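Local coordinates for protein diaminopimelate decarboxylase (Methanocaldococcus jannaschii, PDB 1TWI) that catalyses the decarboxylation of meso-diaminopimelate to L-lysine, the last step of lysine biosynthesis, with pyridoxal 5'-phosphate as cofactor, at residues F14-G18 and Y19-E23; S101-S105 and K106-F110; K191-K194 and M195-M199. All coordinates share one frame; numbering follows the deposited sequence.

Contact 1. Residues F14-G18 and Y19-E23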
loop_
_atom_site.group_PDB
_atom_site.type_symbol
_atom_site.label_atom_id
_atom_site.label_comp_id
_atom_site.label_asym_id
_atom_site.label_seq_id
_atom_site.Cartn_x
_atom_site.Cartn_y
_atom_site.Cartn_z
ATOM N N PHE A 14 -24.146 -17.800 -3.907
ATOM C CA PHE A 14 -22.769 -18.089 -4.330
ATOM C C PHE A 14 -22.083 -19.069 -3.370
ATOM O O PHE A 14 -22.149 -18.910 -2.142
ATOM C CB PHE A 14 -21.984 -16.754 -4.384
ATOM C CG PHE A 14 -20.538 -16.880 -4.863
ATOM C CD1 PHE A 14 -20.249 -17.426 -6.100
ATOM C CD2 PHE A 14 -19.484 -16.348 -4.099
ATOM C CE1 PHE A 14 -18.889 -17.436 -6.611
ATOM C CE2 PHE A 14 -18.141 -16.357 -4.584
ATOM C CZ PHE A 14 -17.860 -16.906 -5.848
ATOM N N PHE A 15 -21.376 -20.049 -3.934
ATOM C CA PHE A 15 -20.631 -21.063 -3.155
ATOM C C PHE A 15 -19.143 -21.124 -3.528
ATOM O O PHE A 15 -18.807 -20.941 -4.703
ATOM C CB PHE A 15 -21.233 -22.481 -3.372
ATOM C CG PHE A 15 -22.568 -22.698 -2.606
ATOM C CD1 PHE A 15 -23.748 -22.110 -3.056
ATOM C CD2 PHE A 15 -22.599 -23.450 -1.448
ATOM C CE1 PHE A 15 -24.962 -22.278 -2.349
ATOM C CE2 PHE A 15 -23.809 -23.643 -0.713
ATOM C CZ PHE A 15 -24.984 -23.060 -1.163
ATOM N N ILE A 16 -18.268 -21.401 -2.550
ATOM C CA ILE A 16 -16.821 -21.558 -2.818
ATOM C C ILE A 16 -16.491 -22.899 -2.213
ATOM O O ILE A 16 -16.675 -23.087 -0.998
ATOM C CB ILE A 16 -15.945 -20.453 -2.113
ATOM C CG1 ILE A 16 -16.387 -19.062 -2.623
ATOM C CG2 ILE A 16 -14.396 -20.777 -2.366
ATOM C CD1 ILE A 16 -16.045 -17.894 -1.719
ATOM N N ASP A 17 -16.036 -23.841 -3.042
ATOM C CA ASP A 17 -15.740 -25.188 -2.567
ATOM C C ASP A 17 -16.917 -25.847 -1.862
ATOM O O ASP A 17 -16.728 -26.668 -0.946
ATOM C CB ASP A 17 -14.551 -25.197 -1.625
ATOM C CG ASP A 17 -13.250 -25.025 -2.362
ATOM O OD1 ASP A 17 -13.117 -25.570 -3.481
ATOM O OD2 ASP A 17 -12.347 -24.367 -1.816
ATOM N N GLY A 18 -18.130 -25.488 -2.279
ATOM C CA GLY A 18 -19.279 -26.093 -1.629
ATOM C C GLY A 18 -19.759 -25.360 -0.368
ATOM O O GLY A 18 -20.796 -25.762 0.198
ATOM N N TYR A 19 -19.038 -24.324 0.080
ATOM C CA TYR A 19 -19.487 -23.579 1.264
ATOM C C TYR A 19 -20.246 -22.301 0.866
ATOM O O TYR A 19 -19.801 -21.524 0.032
ATOM C CB TYR A 19 -18.284 -23.235 2.133
ATOM C CG TYR A 19 -17.554 -24.475 2.600
ATOM C CD1 TYR A 19 -18.015 -25.213 3.709
ATOM C CD2 TYR A 19 -16.411 -24.944 1.930
ATOM C CE1 TYR A 19 -17.337 -26.394 4.138
ATOM C CE2 TYR A 19 -15.759 -26.116 2.352
ATOM C CZ TYR A 19 -16.236 -26.818 3.460
ATOM O OH TYR A 19 -15.572 -27.940 3.910
ATOM N N ASP A 20 -21.400 -22.091 1.461
ATOM C CA ASP A 20 -22.231 -20.899 1.181
ATOM C C ASP A 20 -21.438 -19.601 1.538
ATOM O O ASP A 20 -21.099 -19.390 2.697
ATOM C CB ASP A 20 -23.475 -21.043 2.055
ATOM C CG ASP A 20 -24.498 -19.990 1.815
ATOM O OD1 ASP A 20 -24.210 -18.802 2.036
ATOM O OD2 ASP A 20 -25.620 -20.375 1.431
ATOM N N ALA A 21 -21.173 -18.719 0.579
ATOM C CA ALA A 21 -20.346 -17.552 0.885
ATOM C C ALA A 21 -20.950 -16.592 1.877
ATOM O O ALA A 21 -20.215 -16.027 2.717
ATOM C CB ALA A 21 -19.999 -16.784 -0.380
ATOM N N ILE A 22 -22.260 -16.380 1.752
ATOM C CA ILE A 22 -22.952 -15.483 2.688
ATOM C C ILE A 22 -22.845 -16.042 4.108
ATOM O O ILE A 22 -22.644 -15.284 5.064
ATOM C CB ILE A 22 -24.437 -15.299 2.282
ATOM C CG1 ILE A 22 -24.497 -14.492 0.975
ATOM C CG2 ILE A 22 -25.183 -14.458 3.359
ATOM C CD1 ILE A 22 -25.867 -14.535 0.328
ATOM N N GLU A 23 -22.982 -17.357 4.252
ATOM C CA GLU A 23 -22.852 -17.978 5.587
ATOM C C GLU A 23 -21.424 -17.833 6.101
ATOM O O GLU A 23 -21.216 -17.712 7.296
ATOM C CB GLU A 23 -23.264 -19.444 5.568
ATOM C CG GLU A 23 -24.782 -19.601 5.356
ATOM C CD GLU A 23 -25.242 -21.043 5.492
ATOM O OE1 GLU A 23 -24.381 -21.958 5.650
ATOM O OE2 GLU A 23 -26.465 -21.252 5.449
HETATM O O HOH W 1 -23.890 -17.402 -0.613
#
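Tyr-19 opens the return strand of a tight beta hairpin and pairs with Ile-16 across a type I' turn. Strands 13-16 and 19-20 belong to a three-stranded antiparallel sheet with strand 7-10. Tyr-19 N donates to Ile-16 O at 2.9 Å, and Ile-16 N to Tyr-19 O at 3.0 Å. Asp-17 and Gly-18 form the turn, both with positive phi. The Tyr-19 ring lies beside the turn, with Ile-16 O at its edge and Tyr-19 CD2 3.4 Å from Asp-17 O. Its hydroxyl bonds to Ser-407 O.

Asp-20 faces Phe-15 in a non-hydrogen-bonded pair. Asp-20 CA sits over one face of the Phe-15 ring, a CH-pi contact of 4.0 Å to the centroid. The carboxylate and ring planes are 68° apart. Asp-20 is also the N-cap of helix 21-28. With CG anti to the backbone N (chi1 -175°), the carboxylate turns toward the helix start, and Asp-20 OD1 accepts from Glu-23 N at 2.9 Å. OD2 forms a salt bridge with Arg-13.

Ala-21 N gives a nearly straight bond to Phe-14 O, 2.9 Å long at 173°. Ala-21 CB packs against Phe-14 CD2 at 3.8 Å. Ile-22 N donates to a water that donates in turn to Phe-14 O, gripping it a second time. Strand pairing passes into helix capping, and the Asp-20 carboxylate, held by Arg-13 and the helix N-terminus, is probably stabilised as the anion.

Contact 2. Residues S101-S105 and K106-F110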
loop_
_atom_site.group_PDB
_atom_site.type_symbol
_atom_site.label_atom_id
_atom_site.label_comp_id
_atom_site.label_asym_id
_atom_site.label_seq_id
_atom_site.Cartn_x
_atom_site.Cartn_y
_atom_site.Cartn_z
ATOM N N SER A 101 7.951 -23.430 6.789
ATOM C CA SER A 101 6.855 -24.134 6.089
ATOM C C SER A 101 7.331 -25.515 5.619
ATOM O O SER A 101 6.579 -26.247 4.974
ATOM C CB SER A 101 6.418 -23.319 4.874
ATOM O OG SER A 101 5.814 -22.097 5.287
ATOM N N ASN A 102 8.588 -25.817 5.914
ATOM C CA ASN A 102 9.224 -27.063 5.553
ATOM C C ASN A 102 9.546 -27.266 4.069
ATOM O O ASN A 102 9.588 -28.422 3.591
ATOM C CB ASN A 102 8.375 -28.254 6.049
ATOM C CG ASN A 102 9.226 -29.394 6.546
ATOM O OD1 ASN A 102 10.263 -29.173 7.180
ATOM N ND2 ASN A 102 8.782 -30.626 6.296
ATOM N N VAL A 103 9.713 -26.170 3.337
ATOM C CA VAL A 103 10.127 -26.249 1.928
ATOM C C VAL A 103 11.594 -26.714 1.958
ATOM O O VAL A 103 12.421 -26.146 2.658
ATOM C CB VAL A 103 10.120 -24.856 1.226
ATOM C CG1 VAL A 103 10.591 -25.000 -0.223
ATOM C CG2 VAL A 103 8.700 -24.257 1.246
ATOM N N PRO A 104 11.924 -27.792 1.246
ATOM C CA PRO A 104 13.305 -28.314 1.187
ATOM C C PRO A 104 14.282 -27.188 0.698
ATOM O O PRO A 104 13.987 -26.439 -0.256
ATOM C CB PRO A 104 13.202 -29.425 0.134
ATOM C CG PRO A 104 11.748 -29.852 0.141
ATOM C CD PRO A 104 10.973 -28.608 0.471
ATOM N N SER A 105 15.434 -27.067 1.328
ATOM C CA SER A 105 16.374 -26.052 0.943
ATOM C C SER A 105 16.802 -26.118 -0.525
ATOM O O SER A 105 17.029 -25.100 -1.139
ATOM C CB SER A 105 17.602 -26.148 1.857
ATOM O OG SER A 105 17.256 -25.482 3.060
ATOM N N LYS A 106 16.879 -27.304 -1.104
ATOM C CA LYS A 106 17.273 -27.377 -2.493
ATOM C C LYS A 106 16.179 -26.918 -3.425
ATOM O O LYS A 106 16.378 -26.998 -4.625
ATOM C CB LYS A 106 17.699 -28.800 -2.891
ATOM C CG LYS A 106 19.147 -29.134 -2.573
ATOM C CD LYS A 106 20.149 -27.955 -2.826
ATOM C CE LYS A 106 20.422 -27.238 -1.504
ATOM N NZ LYS A 106 21.405 -26.163 -1.694
ATOM N N LYS A 107 15.013 -26.524 -2.901
ATOM C CA LYS A 107 13.956 -25.989 -3.766
ATOM C C LYS A 107 13.723 -24.516 -3.409
ATOM O O LYS A 107 12.667 -23.976 -3.675
ATOM C CB LYS A 107 12.629 -26.753 -3.592
ATOM C CG LYS A 107 12.701 -28.205 -4.082
ATOM C CD LYS A 107 11.328 -28.929 -3.876
ATOM C CE LYS A 107 11.286 -30.323 -4.580
ATOM N NZ LYS A 107 9.949 -30.981 -4.374
ATOM N N ILE A 108 14.702 -23.892 -2.776
ATOM C CA ILE A 108 14.555 -22.477 -2.427
ATOM C C ILE A 108 15.559 -21.619 -3.201
ATOM O O ILE A 108 16.768 -21.909 -3.150
ATOM C CB ILE A 108 14.768 -22.265 -0.897
ATOM C CG1 ILE A 108 13.635 -22.974 -0.115
ATOM C CG2 ILE A 108 14.670 -20.749 -0.542
ATOM C CD1 ILE A 108 13.805 -22.917 1.451
ATOM N N VAL A 109 15.065 -20.588 -3.911
ATOM C CA VAL A 109 15.976 -19.650 -4.599
ATOM C C VAL A 109 15.675 -18.283 -3.986
ATOM O O VAL A 109 14.534 -17.969 -3.621
ATOM C CB VAL A 109 15.797 -19.596 -6.174
ATOM C CG1 VAL A 109 16.316 -20.977 -6.785
ATOM C CG2 VAL A 109 14.331 -19.364 -6.560
ATOM N N PHE A 110 16.722 -17.487 -3.859
ATOM C CA PHE A 110 16.621 -16.161 -3.210
ATOM C C PHE A 110 16.879 -15.031 -4.229
ATOM O O PHE A 110 17.975 -14.914 -4.770
ATOM C CB PHE A 110 17.685 -16.127 -2.070
ATOM C CG PHE A 110 17.460 -15.048 -1.022
ATOM C CD1 PHE A 110 16.748 -13.888 -1.322
ATOM C CD2 PHE A 110 18.034 -15.186 0.251
ATOM C CE1 PHE A 110 16.603 -12.839 -0.382
ATOM C CE2 PHE A 110 17.902 -14.175 1.208
ATOM C CZ PHE A 110 17.181 -12.975 0.891
#
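Val-103 and Ile-108 make the apolar part of this turn, which leads from helix 92-100 into strand 108-110. Val-103 CG1 meets Ile-108 CG1 at 3.7 Å, the two side chains lying at a slant to each other. The valine reaches there because CG1 is turned to the far side from its backbone N (chi1 179°). Ile-108 CG1 also rests 3.5 Å from Pro-104 O. Beyond the turn, Ile-108 packs on Leu-95 and Ala-98 of helix 92-100.

Two successive i to i+3 backbone hydrogen bonds close a short 3-10-like turn at Ser-105 and Lys-106, in the loop from a barrel helix to the next barrel strand. Lys-107 N donates to Pro-104 O at 2.8 Å, and Ile-108 N donates to Ser-105 O at 3.1 Å.

The aliphatic part of Lys-107 passes the proline ring, with CD 4.1 Å from Pro-104 CG. Lys-106 is bent at chi2 and chi3, which brings its CE to 3.9 Å from Ser-105 C. Lys-107 NZ bonds to Gly-84 O, Lys-106 NZ to Asn-127 O, and Ser-105 OG to Lys-99 NZ and Ala-126 O.

The chemistry is divided: apolar branches pack between barrel strand and surrounding helices, while both lysine ammonium groups are tied to backbone carbonyls of neighbouring loops.

Contact 3. Residues K191-K194 and M195-M199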
loop_
_atom_site.group_PDB
_atom_site.type_symbol
_atom_site.label_atom_id
_atom_site.label_comp_id
_atom_site.label_asym_id
_atom_site.label_seq_id
_atom_site.Cartn_x
_atom_site.Cartn_y
_atom_site.Cartn_z
ATOM N N LYS A 191 30.894 -10.697 -17.287
ATOM C CA LYS A 191 31.946 -10.265 -16.337
ATOM C C LYS A 191 31.657 -10.813 -14.913
ATOM O O LYS A 191 32.552 -11.346 -14.241
ATOM C CB LYS A 191 32.011 -8.747 -16.308
ATOM C CG LYS A 191 33.034 -8.116 -15.351
ATOM C CD LYS A 191 32.879 -6.582 -15.515
ATOM C CE LYS A 191 33.095 -5.851 -14.189
ATOM N NZ LYS A 191 34.511 -5.580 -13.855
ATOM N N ALA A 192 30.394 -10.718 -14.479
ATOM C CA ALA A 192 30.039 -11.200 -13.148
ATOM C C ALA A 192 30.273 -12.702 -13.008
ATOM O O ALA A 192 30.820 -13.185 -12.000
ATOM C CB ALA A 192 28.546 -10.854 -12.815
ATOM N N ILE A 193 29.843 -13.470 -13.996
ATOM C CA ILE A 193 30.016 -14.900 -13.890
ATOM C C ILE A 193 31.505 -15.287 -13.961
ATOM O O ILE A 193 31.929 -16.230 -13.270
ATOM C CB ILE A 193 29.196 -15.642 -15.008
ATOM C CG1 ILE A 193 27.696 -15.441 -14.724
ATOM C CG2 ILE A 193 29.597 -17.135 -15.103
ATOM C CD1 ILE A 193 26.830 -15.886 -15.832
ATOM N N LYS A 194 32.295 -14.605 -14.792
ATOM C CA LYS A 194 33.718 -14.980 -14.849
ATOM C C LYS A 194 34.384 -14.604 -13.500
ATOM O O LYS A 194 35.267 -15.324 -13.024
ATOM C CB LYS A 194 34.390 -14.272 -16.045
ATOM C CG LYS A 194 34.176 -15.076 -17.332
ATOM C CD LYS A 194 34.875 -14.446 -18.535
ATOM C CE LYS A 194 34.806 -15.415 -19.686
ATOM N NZ LYS A 194 35.639 -14.953 -20.851
ATOM N N MET A 195 33.950 -13.488 -12.906
ATOM C CA MET A 195 34.454 -13.102 -11.577
ATOM C C MET A 195 34.117 -14.190 -10.568
ATOM O O MET A 195 34.961 -14.599 -9.752
ATOM C CB MET A 195 33.814 -11.774 -11.101
ATOM C CG MET A 195 34.332 -10.555 -11.863
ATOM S SD MET A 195 33.746 -8.993 -11.119
ATOM C CE MET A 195 33.719 -9.450 -9.313
ATOM N N ALA A 196 32.868 -14.679 -10.594
ATOM C CA ALA A 196 32.493 -15.705 -9.631
ATOM C C ALA A 196 33.320 -16.976 -9.801
ATOM O O ALA A 196 33.594 -17.657 -8.824
ATOM C CB ALA A 196 30.974 -16.072 -9.764
ATOM N N LEU A 197 33.675 -17.321 -11.033
ATOM C CA LEU A 197 34.454 -18.566 -11.217
ATOM C C LEU A 197 35.860 -18.441 -10.620
ATOM O O LEU A 197 36.462 -19.453 -10.280
ATOM C CB LEU A 197 34.534 -18.925 -12.702
ATOM C CG LEU A 197 33.162 -19.324 -13.266
ATOM C CD1 LEU A 197 33.174 -19.292 -14.777
ATOM C CD2 LEU A 197 32.793 -20.655 -12.779
ATOM N N GLU A 198 36.365 -17.217 -10.488
ATOM C CA GLU A 198 37.678 -16.976 -9.886
ATOM C C GLU A 198 37.559 -16.863 -8.364
ATOM O O GLU A 198 38.533 -17.033 -7.647
ATOM C CB GLU A 198 38.329 -15.710 -10.454
ATOM C CG GLU A 198 38.610 -15.833 -11.963
ATOM C CD GLU A 198 39.202 -17.222 -12.374
ATOM O OE1 GLU A 198 40.399 -17.469 -12.076
ATOM O OE2 GLU A 198 38.466 -18.075 -12.996
ATOM N N MET A 199 36.358 -16.611 -7.850
ATOM C CA MET A 199 36.200 -16.510 -6.397
ATOM C C MET A 199 36.280 -17.895 -5.776
ATOM O O MET A 199 35.872 -18.853 -6.397
ATOM C CB MET A 199 34.857 -15.873 -6.068
ATOM C CG MET A 199 34.903 -14.410 -6.309
ATOM S SD MET A 199 33.250 -13.760 -6.256
ATOM C CE MET A 199 33.638 -12.086 -6.430
HETATM O O HOH W 2 37.100 -16.501 -14.722
#
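Ile-193 and Leu-197 lie side by side on one flank of helix 188-198 and point the same way. Their methyls meet at 4.2 Å, Ile-193 CG2 to Leu-197 CD1. Leu-197 CG also lies 3.3 Å from Ile-193 O.

Met-195 leans back toward the preceding turn. With CG anti to the carbonyl carbon (chi1 -72°), Met-195 CG comes against Lys-191 O, 3.1 Å away. Met-195 SD passes Lys-191 CG only loosely, at 4.4 Å.

Glu-198 also turns back. Its first torsion (chi1 -63°) likewise sets CG opposite the carbonyl carbon, and Glu-198 CG lies 3.5 Å from Lys-194 O. The bend at chi2 then turns the carboxylate to a water. This water links the two residues by donating to both Lys-194 O and Glu-198 OE2. The direct bond from Glu-198 N to the same carbonyl is weak. The water therefore supplements a loose bond in the last helical turn. The extended Lys-194 chain leads elsewhere, to a salt bridge with Glu-238.

The backbone behind these side chains keeps i to i+4 bonds. Met-195 N donates to Lys-191 O, Ala-196 N to Ala-192 O, and Leu-197 N to Ile-193 O. The helix ends just before Met-199.

The helix packs on the outside of the TIM barrel, with Ile-193, Ala-196 and Leu-197 against Phe-157 of strand 153-160 and Val-204 of strand 202-208. On another side Met-195 touches Ile-136 of the adjacent helix 136-149.

How the contacts relate
Contacts 2 and 3 belong to the same TIM-barrel domain, with centres about 25 Å apart. Contact 1 lies in a small antiparallel sheet far from contact 3, about 55 Å between centres and on the opposite side of the chain's centre. None of the three touches another. All are partly buried, but contact 2 lies nearest the chain's centre, with the Ile-108 side chain about 12 Å from the bound pyridoxal phosphate; contact 3 is the most peripheral. Contact 1 combines strand pairing, an aromatic CH-pi contact and a helix cap. Contact 2 is a short turn between barrel helix and strand. Contact 3 is a helix with one apolar flank toward the strands and a polar flank carrying water.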